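Local coordinates for galactose-binding-like protein (Bacteroides thetaiotaomicron, PDB 7M1B) that is a SusE-like protein that probably binds carbohydrate through a galactose-binding-like domain and may contribute to glycan degradation, at residues L231-H236 and M371-F376; F213-D218 and D299-D304; G133-L138 and T159-I164; S252-W257 and F357-T362. All coordinates share one frame; numbering follows the deposited sequence.

Contact 1. Residues L231-H236 and M371-F376; sequences LFNGDH and MQQLWF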
loop_
_atom_site.group_PDB
_atom_site.type_symbol
_atom_site.label_atom_id
_atom_site.label_comp_id
_atom_site.label_asym_id
_atom_site.label_seq_id
_atom_site.Cartn_x
_atom_site.Cartn_y
_atom_site.Cartn_z
ATOM N N LEU A 231 9.394 -3.020 -14.712
ATOM C CA LEU A 231 8.846 -3.635 -13.511
ATOM C C LEU A 231 7.451 -4.222 -13.705
ATOM O O LEU A 231 6.955 -4.948 -12.818
ATOM C CB LEU A 231 8.769 -2.653 -12.333
ATOM C CG LEU A 231 10.113 -1.978 -11.957
ATOM C CD1 LEU A 231 9.819 -1.095 -10.710
ATOM C CD2 LEU A 231 11.158 -3.098 -11.603
ATOM N N PHE A 232 6.875 -4.007 -14.895
ATOM C CA PHE A 232 5.493 -4.445 -15.099
ATOM C C PHE A 232 5.389 -5.241 -16.400
ATOM O O PHE A 232 4.258 -5.399 -16.895
ATOM C CB PHE A 232 4.652 -3.152 -15.280
ATOM C CG PHE A 232 4.870 -2.109 -14.203
ATOM C CD1 PHE A 232 4.606 -2.359 -12.849
ATOM C CD2 PHE A 232 5.535 -0.896 -14.545
ATOM C CE1 PHE A 232 4.831 -1.396 -11.865
ATOM C CE2 PHE A 232 5.777 0.039 -13.534
ATOM C CZ PHE A 232 5.499 -0.202 -12.205
ATOM N N ASN A 233 6.462 -5.926 -16.775
ATOM C CA ASN A 233 6.436 -6.659 -18.056
ATOM C C ASN A 233 6.143 -8.180 -17.903
ATOM O O ASN A 233 6.231 -8.948 -18.877
ATOM C CB ASN A 233 7.706 -6.400 -18.843
ATOM C CG ASN A 233 8.932 -6.951 -18.171
ATOM O OD1 ASN A 233 8.843 -7.640 -17.140
ATOM N ND2 ASN A 233 10.099 -6.581 -18.691
ATOM N N GLY A 234 5.986 -8.646 -16.679
ATOM C CA GLY A 234 5.685 -10.034 -16.336
ATOM C C GLY A 234 6.936 -10.876 -16.081
ATOM O O GLY A 234 6.797 -11.986 -15.582
ATOM N N ASP A 235 8.148 -10.397 -16.409
ATOM C CA ASP A 235 9.354 -11.242 -16.335
ATOM C C ASP A 235 9.885 -11.143 -14.900
ATOM O O ASP A 235 10.353 -10.103 -14.447
ATOM C CB ASP A 235 10.421 -10.742 -17.322
ATOM C CG ASP A 235 11.740 -11.561 -17.410
ATOM O OD1 ASP A 235 11.944 -12.616 -16.703
ATOM O OD2 ASP A 235 12.616 -11.153 -18.225
ATOM N N HIS A 236 9.850 -12.267 -14.183
ATOM C CA HIS A 236 10.336 -12.258 -12.804
ATOM C C HIS A 236 10.768 -13.689 -12.432
ATOM O O HIS A 236 10.595 -14.615 -13.239
ATOM C CB HIS A 236 9.223 -11.758 -11.888
ATOM C CG HIS A 236 8.069 -12.724 -11.775
ATOM N ND1 HIS A 236 7.194 -12.932 -12.892
ATOM C CD2 HIS A 236 7.745 -13.662 -10.864
ATOM C CE1 HIS A 236 6.301 -13.892 -12.554
ATOM N NE2 HIS A 236 6.608 -14.310 -11.306
ATOM N N MET A 371 15.271 -2.919 -9.095
ATOM C CA MET A 371 14.244 -3.931 -8.730
ATOM C C MET A 371 13.850 -4.759 -9.933
ATOM O O MET A 371 14.173 -4.406 -11.033
ATOM C CB MET A 371 13.034 -3.208 -8.157
ATOM C CG MET A 371 13.338 -2.730 -6.674
ATOM S SD MET A 371 13.979 -3.961 -5.348
ATOM C CE MET A 371 12.401 -4.738 -5.004
ATOM N N GLN A 372 13.043 -5.838 -9.714
ATOM C CA GLN A 372 12.769 -6.745 -10.849
ATOM C C GLN A 372 11.306 -6.591 -11.278
ATOM O O GLN A 372 10.992 -6.705 -12.469
ATOM C CB GLN A 372 12.964 -8.227 -10.426
ATOM C CG GLN A 372 12.818 -9.251 -11.533
ATOM C CD GLN A 372 13.024 -10.605 -10.893
ATOM O OE1 GLN A 372 12.082 -11.214 -10.328
ATOM N NE2 GLN A 372 14.229 -11.143 -11.006
ATOM N N GLN A 373 10.377 -6.439 -10.330
ATOM C CA GLN A 373 8.939 -6.564 -10.707
ATOM C C GLN A 373 8.056 -6.017 -9.591
ATOM O O GLN A 373 8.404 -6.205 -8.411
ATOM C CB GLN A 373 8.590 -8.040 -11.000
ATOM C CG GLN A 373 7.280 -8.195 -11.786
ATOM C CD GLN A 373 7.326 -8.023 -13.309
ATOM O OE1 GLN A 373 6.275 -8.008 -13.937
ATOM N NE2 GLN A 373 8.432 -7.559 -13.877
ATOM N N LEU A 374 6.881 -5.426 -9.963
ATOM C CA LEU A 374 5.899 -4.983 -8.944
ATOM C C LEU A 374 4.506 -5.318 -9.480
ATOM O O LEU A 374 4.230 -4.981 -10.663
ATOM C CB LEU A 374 5.918 -3.465 -8.813
ATOM C CG LEU A 374 7.172 -2.872 -8.213
ATOM C CD1 LEU A 374 7.074 -1.344 -8.267
ATOM C CD2 LEU A 374 7.292 -3.363 -6.759
ATOM N N TRP A 375 3.776 -6.174 -8.753
ATOM C CA TRP A 375 2.395 -6.439 -9.142
ATOM C C TRP A 375 1.450 -5.835 -8.116
ATOM O O TRP A 375 1.610 -6.101 -6.947
ATOM C CB TRP A 375 2.151 -7.950 -9.225
ATOM C CG TRP A 375 2.807 -8.642 -10.389
ATOM C CD1 TRP A 375 3.628 -8.061 -11.318
ATOM C CD2 TRP A 375 2.769 -10.058 -10.636
ATOM N NE1 TRP A 375 4.058 -9.038 -12.185
ATOM C CE2 TRP A 375 3.551 -10.273 -11.782
ATOM C CE3 TRP A 375 2.072 -11.161 -10.063
ATOM C CZ2 TRP A 375 3.726 -11.556 -12.333
ATOM C CZ3 TRP A 375 2.253 -12.405 -10.644
ATOM C CH2 TRP A 375 3.066 -12.624 -11.765
ATOM N N PHE A 376 0.419 -5.102 -8.583
ATOM C CA PHE A 376 -0.516 -4.405 -7.684
ATOM C C PHE A 376 -1.876 -5.121 -7.746
ATOM O O PHE A 376 -2.282 -5.549 -8.826
ATOM C CB PHE A 376 -0.671 -2.949 -8.091
ATOM C CG PHE A 376 0.416 -2.065 -7.529
ATOM C CD1 PHE A 376 1.749 -2.319 -7.740
ATOM C CD2 PHE A 376 0.062 -1.045 -6.628
ATOM C CE1 PHE A 376 2.692 -1.483 -7.142
ATOM C CE2 PHE A 376 1.009 -0.216 -6.061
ATOM C CZ PHE A 376 2.326 -0.544 -6.212
#

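Contact 2. Residues F213-D218 and D299-D304; sequences FYLAND and DLPSSD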
loop_
_atom_site.group_PDB
_atom_site.type_symbol
_atom_site.label_atom_id
_atom_site.label_comp_id
_atom_site.label_asym_id
_atom_site.label_seq_id
_atom_site.Cartn_x
_atom_site.Cartn_y
_atom_site.Cartn_z
ATOM N N PHE A 213 6.066 7.546 -15.242
ATOM C CA PHE A 213 5.486 8.890 -15.190
ATOM C C PHE A 213 6.512 9.813 -14.533
ATOM O O PHE A 213 6.392 10.193 -13.340
ATOM C CB PHE A 213 4.133 8.876 -14.454
ATOM C CG PHE A 213 3.213 9.998 -14.863
ATOM C CD1 PHE A 213 2.396 9.889 -15.992
ATOM C CD2 PHE A 213 3.239 11.227 -14.200
ATOM C CE1 PHE A 213 1.585 10.949 -16.381
ATOM C CE2 PHE A 213 2.474 12.293 -14.654
ATOM C CZ PHE A 213 1.606 12.147 -15.710
ATOM N N TYR A 214 7.514 10.183 -15.315
ATOM C CA TYR A 214 8.749 10.811 -14.797
ATOM C C TYR A 214 8.487 12.293 -14.459
ATOM O O TYR A 214 8.020 13.061 -15.283
ATOM C CB TYR A 214 9.859 10.700 -15.836
ATOM C CG TYR A 214 11.161 11.349 -15.416
ATOM C CD1 TYR A 214 11.877 10.916 -14.300
ATOM C CD2 TYR A 214 11.702 12.313 -16.246
ATOM C CE1 TYR A 214 13.100 11.514 -13.987
ATOM C CE2 TYR A 214 12.949 12.849 -15.987
ATOM C CZ TYR A 214 13.594 12.520 -14.801
ATOM O OH TYR A 214 14.841 13.074 -14.547
ATOM N N LEU A 215 8.651 12.641 -13.164
ATOM C CA LEU A 215 8.553 13.996 -12.658
ATOM C C LEU A 215 9.963 14.563 -12.379
ATOM O O LEU A 215 10.918 13.813 -12.224
ATOM C CB LEU A 215 7.656 13.999 -11.422
ATOM C CG LEU A 215 6.276 13.356 -11.686
ATOM C CD1 LEU A 215 5.489 13.422 -10.397
ATOM C CD2 LEU A 215 5.539 14.124 -12.793
ATOM N N ALA A 216 10.048 15.915 -12.306
ATOM C CA ALA A 216 11.377 16.525 -12.414
ATOM C C ALA A 216 12.376 16.187 -11.293
ATOM O O ALA A 216 13.602 16.323 -11.486
ATOM C CB ALA A 216 11.238 18.022 -12.627
ATOM N N ASN A 217 11.871 15.898 -10.097
ATOM C CA ASN A 217 12.747 15.557 -8.995
ATOM C C ASN A 217 12.746 14.046 -8.675
ATOM O O ASN A 217 13.283 13.634 -7.609
ATOM C CB ASN A 217 12.284 16.320 -7.757
ATOM C CG ASN A 217 10.874 15.990 -7.305
ATOM O OD1 ASN A 217 10.257 15.035 -7.754
ATOM N ND2 ASN A 217 10.361 16.691 -6.302
ATOM N N ASP A 218 12.449 13.225 -9.702
ATOM C CA ASP A 218 12.479 11.784 -9.485
ATOM C C ASP A 218 13.857 11.244 -9.892
ATOM O O ASP A 218 14.623 11.879 -10.648
ATOM C CB ASP A 218 11.552 11.093 -10.493
ATOM C CG ASP A 218 10.077 11.233 -10.214
ATOM O OD1 ASP A 218 9.686 11.811 -9.153
ATOM O OD2 ASP A 218 9.288 10.797 -11.014
ATOM N N ASP A 299 -5.399 12.250 -9.157
ATOM C CA ASP A 299 -5.375 13.331 -10.134
ATOM C C ASP A 299 -3.942 13.545 -10.654
ATOM O O ASP A 299 -2.966 13.017 -10.098
ATOM C CB ASP A 299 -5.941 14.608 -9.497
ATOM C CG ASP A 299 -5.066 15.136 -8.344
ATOM O OD1 ASP A 299 -4.576 14.366 -7.607
ATOM O OD2 ASP A 299 -4.751 16.323 -8.329
ATOM N N LEU A 300 -3.841 14.194 -11.815
ATOM C CA LEU A 300 -2.551 14.442 -12.469
ATOM C C LEU A 300 -1.535 15.067 -11.498
ATOM O O LEU A 300 -1.761 16.144 -10.912
ATOM C CB LEU A 300 -2.789 15.342 -13.683
ATOM C CG LEU A 300 -1.706 15.341 -14.762
ATOM C CD1 LEU A 300 -1.693 14.029 -15.550
ATOM C CD2 LEU A 300 -1.789 16.601 -15.626
ATOM N N PRO A 301 -0.348 14.458 -11.342
ATOM C CA PRO A 301 0.765 15.093 -10.622
ATOM C C PRO A 301 1.207 16.380 -11.302
ATOM O O PRO A 301 1.102 16.497 -12.515
ATOM C CB PRO A 301 1.917 14.073 -10.729
ATOM C CG PRO A 301 1.158 12.732 -10.925
ATOM C CD PRO A 301 0.057 13.131 -11.873
ATOM N N SER A 302 1.734 17.289 -10.495
ATOM C CA SER A 302 2.499 18.422 -11.031
ATOM C C SER A 302 3.841 17.928 -11.595
ATOM O O SER A 302 4.520 17.081 -10.982
ATOM C CB SER A 302 2.670 19.596 -10.010
ATOM O OG SER A 302 3.433 19.165 -8.904
ATOM N N SER A 303 4.226 18.511 -12.724
ATOM C CA SER A 303 5.429 18.081 -13.471
ATOM C C SER A 303 6.727 18.306 -12.680
ATOM O O SER A 303 7.699 17.585 -12.872
ATOM C CB SER A 303 5.492 18.752 -14.863
ATOM O OG SER A 303 5.685 20.161 -14.673
ATOM N N ASP A 304 6.693 19.234 -11.673
ATOM C CA ASP A 304 7.908 19.549 -10.909
ATOM C C ASP A 304 8.200 18.441 -9.889
ATOM O O ASP A 304 9.254 18.382 -9.257
ATOM C CB ASP A 304 7.856 20.925 -10.204
ATOM C CG ASP A 304 6.665 21.108 -9.253
ATOM O OD1 ASP A 304 5.865 20.124 -9.069
ATOM O OD2 ASP A 304 6.495 22.270 -8.679
#

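Contact 3. Residues G133-L138 and T159-I164; sequences GGRNYL and TSVKNI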
loop_
_atom_site.group_PDB
_atom_site.type_symbol
_atom_site.label_atom_id
_atom_site.label_comp_id
_atom_site.label_asym_id
_atom_site.label_seq_id
_atom_site.Cartn_x
_atom_site.Cartn_y
_atom_site.Cartn_z
ATOM N N GLY A 133 -15.009 15.366 17.086
ATOM C CA GLY A 133 -14.170 16.548 17.298
ATOM C C GLY A 133 -13.852 16.817 18.774
ATOM O O GLY A 133 -12.882 17.564 19.104
ATOM N N GLY A 134 -14.676 16.277 19.683
ATOM C CA GLY A 134 -14.423 16.357 21.113
ATOM C C GLY A 134 -13.441 15.319 21.677
ATOM O O GLY A 134 -13.059 15.499 22.847
ATOM N N ARG A 135 -13.044 14.292 20.899
ATOM C CA ARG A 135 -12.185 13.221 21.412
ATOM C C ARG A 135 -12.860 12.558 22.622
ATOM O O ARG A 135 -12.325 12.514 23.852
ATOM C CB ARG A 135 -10.767 13.747 21.684
ATOM C CG ARG A 135 -10.107 14.509 20.535
ATOM C CD ARG A 135 -9.238 13.432 19.775
ATOM N NE ARG A 135 -8.812 12.420 20.721
ATOM C CZ ARG A 135 -7.671 11.716 20.663
ATOM N NH1 ARG A 135 -6.760 11.942 19.714
ATOM N NH2 ARG A 135 -7.471 10.753 21.545
ATOM N N ASN A 136 -14.150 12.246 22.379
ATOM C CA ASN A 136 -14.889 11.564 23.423
ATOM C C ASN A 136 -14.688 10.080 23.191
ATOM O O ASN A 136 -14.285 9.626 22.113
ATOM C CB ASN A 136 -16.373 11.921 23.424
ATOM C CG ASN A 136 -16.560 13.368 23.836
ATOM O OD1 ASN A 136 -16.734 14.235 22.975
ATOM N ND2 ASN A 136 -16.396 13.619 25.129
ATOM N N TYR A 137 -15.026 9.328 24.219
ATOM C CA TYR A 137 -14.817 7.894 24.241
ATOM C C TYR A 137 -16.091 7.193 23.802
ATOM O O TYR A 137 -17.122 7.277 24.420
ATOM C CB TYR A 137 -14.286 7.421 25.591
ATOM C CG TYR A 137 -13.910 5.965 25.740
ATOM C CD1 TYR A 137 -12.629 5.531 25.417
ATOM C CD2 TYR A 137 -14.812 5.021 26.208
ATOM C CE1 TYR A 137 -12.255 4.200 25.542
ATOM C CE2 TYR A 137 -14.447 3.692 26.366
ATOM C CZ TYR A 137 -13.157 3.282 26.068
ATOM O OH TYR A 137 -12.825 1.946 26.171
ATOM N N LEU A 138 -16.035 6.566 22.618
ATOM C CA LEU A 138 -17.198 5.994 21.949
ATOM C C LEU A 138 -16.929 4.488 21.827
ATOM O O LEU A 138 -15.746 4.127 21.949
ATOM C CB LEU A 138 -17.366 6.691 20.580
ATOM C CG LEU A 138 -17.669 8.205 20.637
ATOM C CD1 LEU A 138 -17.635 8.774 19.209
ATOM C CD2 LEU A 138 -19.042 8.487 21.285
ATOM N N THR A 159 -12.671 3.722 21.019
ATOM C CA THR A 159 -11.817 4.706 20.389
ATOM C C THR A 159 -12.150 6.085 20.958
ATOM O O THR A 159 -13.292 6.365 21.331
ATOM C CB THR A 159 -11.986 4.640 18.849
ATOM O OG1 THR A 159 -11.118 5.603 18.228
ATOM C CG2 THR A 159 -13.403 4.936 18.418
ATOM N N SER A 160 -11.128 6.979 21.042
ATOM C CA SER A 160 -11.535 8.374 21.201
ATOM C C SER A 160 -10.886 9.296 20.159
ATOM O O SER A 160 -10.859 10.515 20.362
ATOM C CB SER A 160 -11.241 8.823 22.652
ATOM O OG SER A 160 -9.821 8.773 22.849
ATOM N N VAL A 161 -10.387 8.760 19.022
ATOM C CA VAL A 161 -9.714 9.665 18.092
ATOM C C VAL A 161 -10.733 10.624 17.460
ATOM O O VAL A 161 -11.957 10.360 17.511
ATOM C CB VAL A 161 -8.845 8.914 17.063
ATOM C CG1 VAL A 161 -7.738 8.134 17.765
ATOM C CG2 VAL A 161 -9.687 8.021 16.154
ATOM N N LYS A 162 -10.234 11.759 16.920
ATOM C CA LYS A 162 -11.069 12.751 16.252
ATOM C C LYS A 162 -11.640 12.207 14.956
ATOM O O LYS A 162 -12.833 12.394 14.680
ATOM C CB LYS A 162 -10.322 14.057 15.965
ATOM C CG LYS A 162 -11.126 15.070 15.151
ATOM C CD LYS A 162 -10.633 16.492 15.266
ATOM C CE LYS A 162 -11.481 17.459 14.430
ATOM N NZ LYS A 162 -10.732 18.735 14.216
ATOM N N ASN A 163 -10.776 11.579 14.137
ATOM C CA ASN A 163 -11.157 11.058 12.834
ATOM C C ASN A 163 -11.196 9.544 12.978
ATOM O O ASN A 163 -10.144 8.897 12.901
ATOM C CB ASN A 163 -10.190 11.553 11.756
ATOM C CG ASN A 163 -10.341 13.032 11.441
ATOM O OD1 ASN A 163 -9.384 13.792 11.581
ATOM N ND2 ASN A 163 -11.535 13.465 11.030
ATOM N N ILE A 164 -12.387 9.023 13.281
ATOM C CA ILE A 164 -12.569 7.624 13.664
ATOM C C ILE A 164 -12.572 6.849 12.370
ATOM O O ILE A 164 -13.239 7.307 11.485
ATOM C CB ILE A 164 -13.882 7.436 14.435
ATOM C CG1 ILE A 164 -13.732 8.103 15.833
ATOM C CG2 ILE A 164 -14.301 5.982 14.569
ATOM C CD1 ILE A 164 -15.024 8.163 16.638
#

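Contact 4. Residues S252-W257 and F357-T362; sequences SEFPVW and FKILST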
loop_
_atom_site.group_PDB
_atom_site.type_symbol
_atom_site.label_atom_id
_atom_site.label_comp_id
_atom_site.label_asym_id
_atom_site.label_seq_id
_atom_site.Cartn_x
_atom_site.Cartn_y
_atom_site.Cartn_z
ATOM N N SER A 252 23.685 9.963 1.334
ATOM C CA SER A 252 23.298 11.187 2.059
ATOM C C SER A 252 22.024 11.798 1.461
ATOM O O SER A 252 21.271 12.500 2.138
ATOM C CB SER A 252 24.372 12.284 1.959
ATOM O OG SER A 252 25.649 11.784 2.385
ATOM N N GLU A 253 21.737 11.434 0.191
ATOM C CA GLU A 253 20.574 11.961 -0.505
ATOM C C GLU A 253 19.286 11.171 -0.213
ATOM O O GLU A 253 18.204 11.619 -0.631
ATOM C CB GLU A 253 20.869 11.928 -2.001
ATOM C CG GLU A 253 22.080 12.804 -2.353
ATOM C CD GLU A 253 22.309 14.180 -1.719
ATOM O OE1 GLU A 253 21.361 15.000 -1.710
ATOM O OE2 GLU A 253 23.472 14.460 -1.229
ATOM N N PHE A 254 19.335 10.017 0.467
ATOM C CA PHE A 254 18.065 9.365 0.778
ATOM C C PHE A 254 17.218 10.325 1.627
ATOM O O PHE A 254 17.711 11.069 2.518
ATOM C CB PHE A 254 18.263 8.116 1.638
ATOM C CG PHE A 254 18.714 6.900 0.863
ATOM C CD1 PHE A 254 17.860 6.314 -0.090
ATOM C CD2 PHE A 254 19.955 6.313 1.113
ATOM C CE1 PHE A 254 18.272 5.201 -0.830
ATOM C CE2 PHE A 254 20.365 5.203 0.385
ATOM C CZ PHE A 254 19.522 4.637 -0.570
ATOM N N PRO A 255 15.869 10.383 1.503
ATOM C CA PRO A 255 15.052 9.525 0.635
ATOM C C PRO A 255 15.007 10.025 -0.806
ATOM O O PRO A 255 15.201 11.227 -1.132
ATOM C CB PRO A 255 13.645 9.665 1.274
ATOM C CG PRO A 255 13.632 11.080 1.848
ATOM C CD PRO A 255 15.049 11.245 2.394
ATOM N N VAL A 256 14.886 9.062 -1.712
ATOM C CA VAL A 256 14.711 9.367 -3.129
ATOM C C VAL A 256 13.422 8.709 -3.597
ATOM O O VAL A 256 12.892 7.880 -2.882
ATOM C CB VAL A 256 15.896 8.836 -3.947
ATOM C CG1 VAL A 256 17.226 9.510 -3.523
ATOM C CG2 VAL A 256 16.020 7.301 -3.898
ATOM N N TRP A 257 12.956 8.989 -4.830
ATOM C CA TRP A 257 11.653 8.424 -5.193
ATOM C C TRP A 257 11.588 8.281 -6.735
ATOM O O TRP A 257 12.196 9.067 -7.502
ATOM C CB TRP A 257 10.488 9.315 -4.664
ATOM C CG TRP A 257 10.671 10.783 -4.951
ATOM C CD1 TRP A 257 10.320 11.482 -6.073
ATOM C CD2 TRP A 257 11.209 11.735 -4.030
ATOM N NE1 TRP A 257 10.669 12.815 -5.964
ATOM C CE2 TRP A 257 11.180 13.001 -4.683
ATOM C CE3 TRP A 257 11.734 11.626 -2.718
ATOM C CZ2 TRP A 257 11.680 14.167 -4.073
ATOM C CZ3 TRP A 257 12.214 12.793 -2.119
ATOM C CH2 TRP A 257 12.160 14.050 -2.775
ATOM N N PHE A 357 7.186 5.419 -5.154
ATOM C CA PHE A 357 7.955 4.725 -4.134
ATOM C C PHE A 357 9.005 5.691 -3.615
ATOM O O PHE A 357 9.814 6.202 -4.353
ATOM C CB PHE A 357 8.639 3.490 -4.743
ATOM C CG PHE A 357 7.761 2.267 -4.771
ATOM C CD1 PHE A 357 6.509 2.336 -5.355
ATOM C CD2 PHE A 357 8.241 1.029 -4.388
ATOM C CE1 PHE A 357 5.672 1.211 -5.368
ATOM C CE2 PHE A 357 7.414 -0.099 -4.358
ATOM C CZ PHE A 357 6.145 -0.000 -4.900
ATOM N N LYS A 358 8.842 6.056 -2.309
ATOM C CA LYS A 358 9.812 6.893 -1.636
ATOM C C LYS A 358 10.756 5.966 -0.892
ATOM O O LYS A 358 10.377 5.335 0.119
ATOM C CB LYS A 358 9.079 7.833 -0.663
ATOM C CG LYS A 358 10.010 8.835 0.028
ATOM C CD LYS A 358 9.197 9.746 1.029
ATOM C CE LYS A 358 9.967 11.119 1.420
ATOM N NZ LYS A 358 9.062 12.063 2.243
ATOM N N ILE A 359 11.978 5.855 -1.419
ATOM C CA ILE A 359 12.914 4.863 -0.905
ATOM C C ILE A 359 13.662 5.519 0.260
ATOM O O ILE A 359 14.336 6.540 0.043
ATOM C CB ILE A 359 13.883 4.376 -2.005
ATOM C CG1 ILE A 359 13.169 3.886 -3.280
ATOM C CG2 ILE A 359 14.832 3.307 -1.416
ATOM C CD1 ILE A 359 12.197 2.780 -2.994
ATOM N N LEU A 360 13.619 4.886 1.434
ATOM C CA LEU A 360 14.301 5.406 2.621
ATOM C C LEU A 360 15.694 4.772 2.763
ATOM O O LEU A 360 16.665 5.424 3.192
ATOM C CB LEU A 360 13.429 5.090 3.844
ATOM C CG LEU A 360 11.952 5.534 3.811
ATOM C CD1 LEU A 360 11.271 5.212 5.133
ATOM C CD2 LEU A 360 11.822 7.006 3.533
ATOM N N SER A 361 15.809 3.482 2.397
ATOM C CA SER A 361 17.040 2.720 2.663
ATOM C C SER A 361 17.187 1.588 1.628
ATOM O O SER A 361 16.129 1.085 1.189
ATOM C CB SER A 361 17.088 2.262 4.149
ATOM O OG SER A 361 16.051 1.288 4.355
ATOM N N THR A 362 18.418 1.051 1.528
ATOM C CA THR A 362 18.665 -0.147 0.736
ATOM C C THR A 362 19.324 -1.215 1.611
ATOM O O THR A 362 19.839 -0.876 2.704
ATOM C CB THR A 362 19.560 0.170 -0.461
ATOM O OG1 THR A 362 20.736 0.780 0.102
ATOM C CG2 THR A 362 18.900 1.123 -1.449
#

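Contact 1. Residues L231-H236 and M371-F376
Q373 holds the loop 231-236 through both ends of its side-chain amide, a worked example of how one glutamine can organise a turn. Its OE1 accepts G234 N at 2.8 Å and, on a lone pair in the carbonyl plane, the indole NE1 of W375 at 3.0 Å. Its NE2 donates to N233 OD1 at 3.3 Å and also to Q372 O; a turn about CB-CG (chi2 82°) brings the amide to the loop backbone. N233 OD1 receives D235 N as well, from the other face of its amide plane, which makes an Asx turn. Replacing this glutamine with an alanine is likely to leave G234 N and W375 NE1 without their shared acceptor, and the indole less firmly fixed. One backbone bond, L374 N to L231 O at 2.9 Å, joins the segments.

Among the rings, W375 directs its edge at the face of H236, centroids 4.8 Å apart and planes at 69°. H236 ND1 is tied to G234 O.

Apolar contacts carry the rest. L231 and L374 run side by side, CD1 to CD1 at 3.7 Å, and F232 CE1 lies 3.8 Å from L374 CB.

Strand 370-380 meets strand 256-274 here through a classic beta bulge, in which Q372 and Q373 both face W274. F232 packs against F210 and F260, while L374 touches F357 of strand 352-362.

Contact 2. Residues F213-D218 and D299-D304
D304, which meets A216 and N217 through its backbone O, has its carboxylate OD1 gripped twice: by S302 OG at 2.6 Å, nearly in line with the C-O bond, and by S306 N. These bonds link D304 to S302 and S306 within a loop that presents its backbone carbonyls to the facing turn. S303 O is the acceptor that is used across the contact, taking A216 N at 2.9 Å in the carbonyl plane. Nearby, the amide of N217 lies beside D304 O without bonding to it, N217 CG being 3.5 Å away; its OD1 instead accepts W257 NE1.

The opposing segment shows how a carboxylate can fasten a turn. L215 to D218 form a type I beta turn, closed by D218 N to L215 O, and D218 OD2 then accepts L215 N at 2.9 Å from above the carboxylate plane. T259 OG1 is a second partner of OD2, and R356 makes a salt bridge to OD1, so the aspartate is probably held firmly as an anion.

Away from the polar end the contact is apolar. The side chains of L215 and P301 cross at about a right angle, L215 CD1 lying 3.6 Å from P301 CB. The F213 ring, carried toward the prolyl loop with CG anti to the backbone N (chi1 -154°), sets CE2 3.8 Å from P301 CD and CZ 3.8 Å from L300 CD1.

The loops follow strands 211-212 and 292-297 and pack on strands 256-274 and 352-362: F213 and P301 share Y354 of strand 352-362, F213 also reaches D261 of strand 256-274, and W310 backs L215 and P301.

Contact 3. Residues G133-L138 and T159-I164
L138 and T159 form an antiparallel hydrogen-bonded pair, the end rung of the beta hairpin made by strands 138-144 and 155-159. L138 N points almost straight at T159 O, at 3.0 Å and with 177° at the hydrogen; T159 N returns the bond to L138 O at 3.2 Å. Beyond this rung the two chains leave the ladder, yet they stay close: S160 CA makes a CA-H...O contact of 3.2 Å with N136 O.

In the same first shell, R135 folds its side chain back over the backbone of 160-162. Bends at chi2 (-95°) and chi3 (-29°) lay the guanidinium on that backbone, with V161 CA 3.8 Å above its plane and over its centre. Its NH2 makes a weak bond to S160 OG, whereas NE sits near S160 O at too poor an angle to count as one. The arginine thus combines a face laid on V161 CA with one weak bond. Further along, the extended K162 chain runs past G133 CA.

Farther out, N132 ND2 bonds both N136 O and V161 O and so links the two segments. I164 pairs through its backbone with T130 in the neighbouring three-stranded sheet, and L138 rests on A109, Y110 and A113 of helix 109-115. Between the two sheets the leucine and isoleucine cross at about a right angle, L138 CD1 lying 3.7 Å from I164 CD1.

Contact 4. Residues S252-W257 and F357-T362
V256 and I359 form an antiparallel hydrogen-bonded pair where strand 256-274 runs beside strand 352-362, in a domain consistent with the beta-sandwich fold of galactose-binding proteins. V256 N gives to I359 O at 3.1 Å, in the carbonyl plane, and I359 N gives to V256 O at 2.7 Å, nearly in line with the carbonyl. The next pair, W257 with K358, is non-hydrogen-bonded, and its backbone polar groups look outward, as such pairs do: W257 bonds I219 and K358 bonds E293 of the adjoining strand. F357 O meets W257 CA at 3.0 Å in a CA-H...O contact.

Ahead of the ladder a cis peptide bond joins F254 to P255. The F254 ring has I359 O at its edge, near the ring plane and 3.5 Å from CD1, and S361 over one face. Its far end reaches two methyls, CE1 lying 4.0 Å from I359 CG2 and CZ 3.7 Å from T362 CG2. The hydroxyls nearby bond other partners, T362 OG1 with A366 O and S361 OG with E291 N. A serine in place of F254 would probably open a gap beside the methyls of I359 and T362 and leave F249 without its edge-to-face mate.

On the other side of the strand pair the fully extended K358 makes a cation-pi contact with W307 and runs alongside the proline, its CE 3.7 Å from P255 CG.

Overall arrangement
Contact 3 closes first along the chain and stands apart, in the region of DUF5126, its centre about 41 Å from that of contact 1 and about 35 Å from that of contact 4. Contacts 1 and 4 share the large antiparallel sheet that follows, and contact 2 lies in loops beside it. Contact 4 is nested inside the loop closed by contact 1, and the two meet where F376 packs on F357. Contact 2 alternates with both along the chain; its centre lies about 17 Å from that of contact 4, which it touches where D218 packs on W257. Strands 256-274, 352-362 and 370-380 thus tie distant sequence into one probable carbohydrate-binding module, distinct from the region holding contact 3.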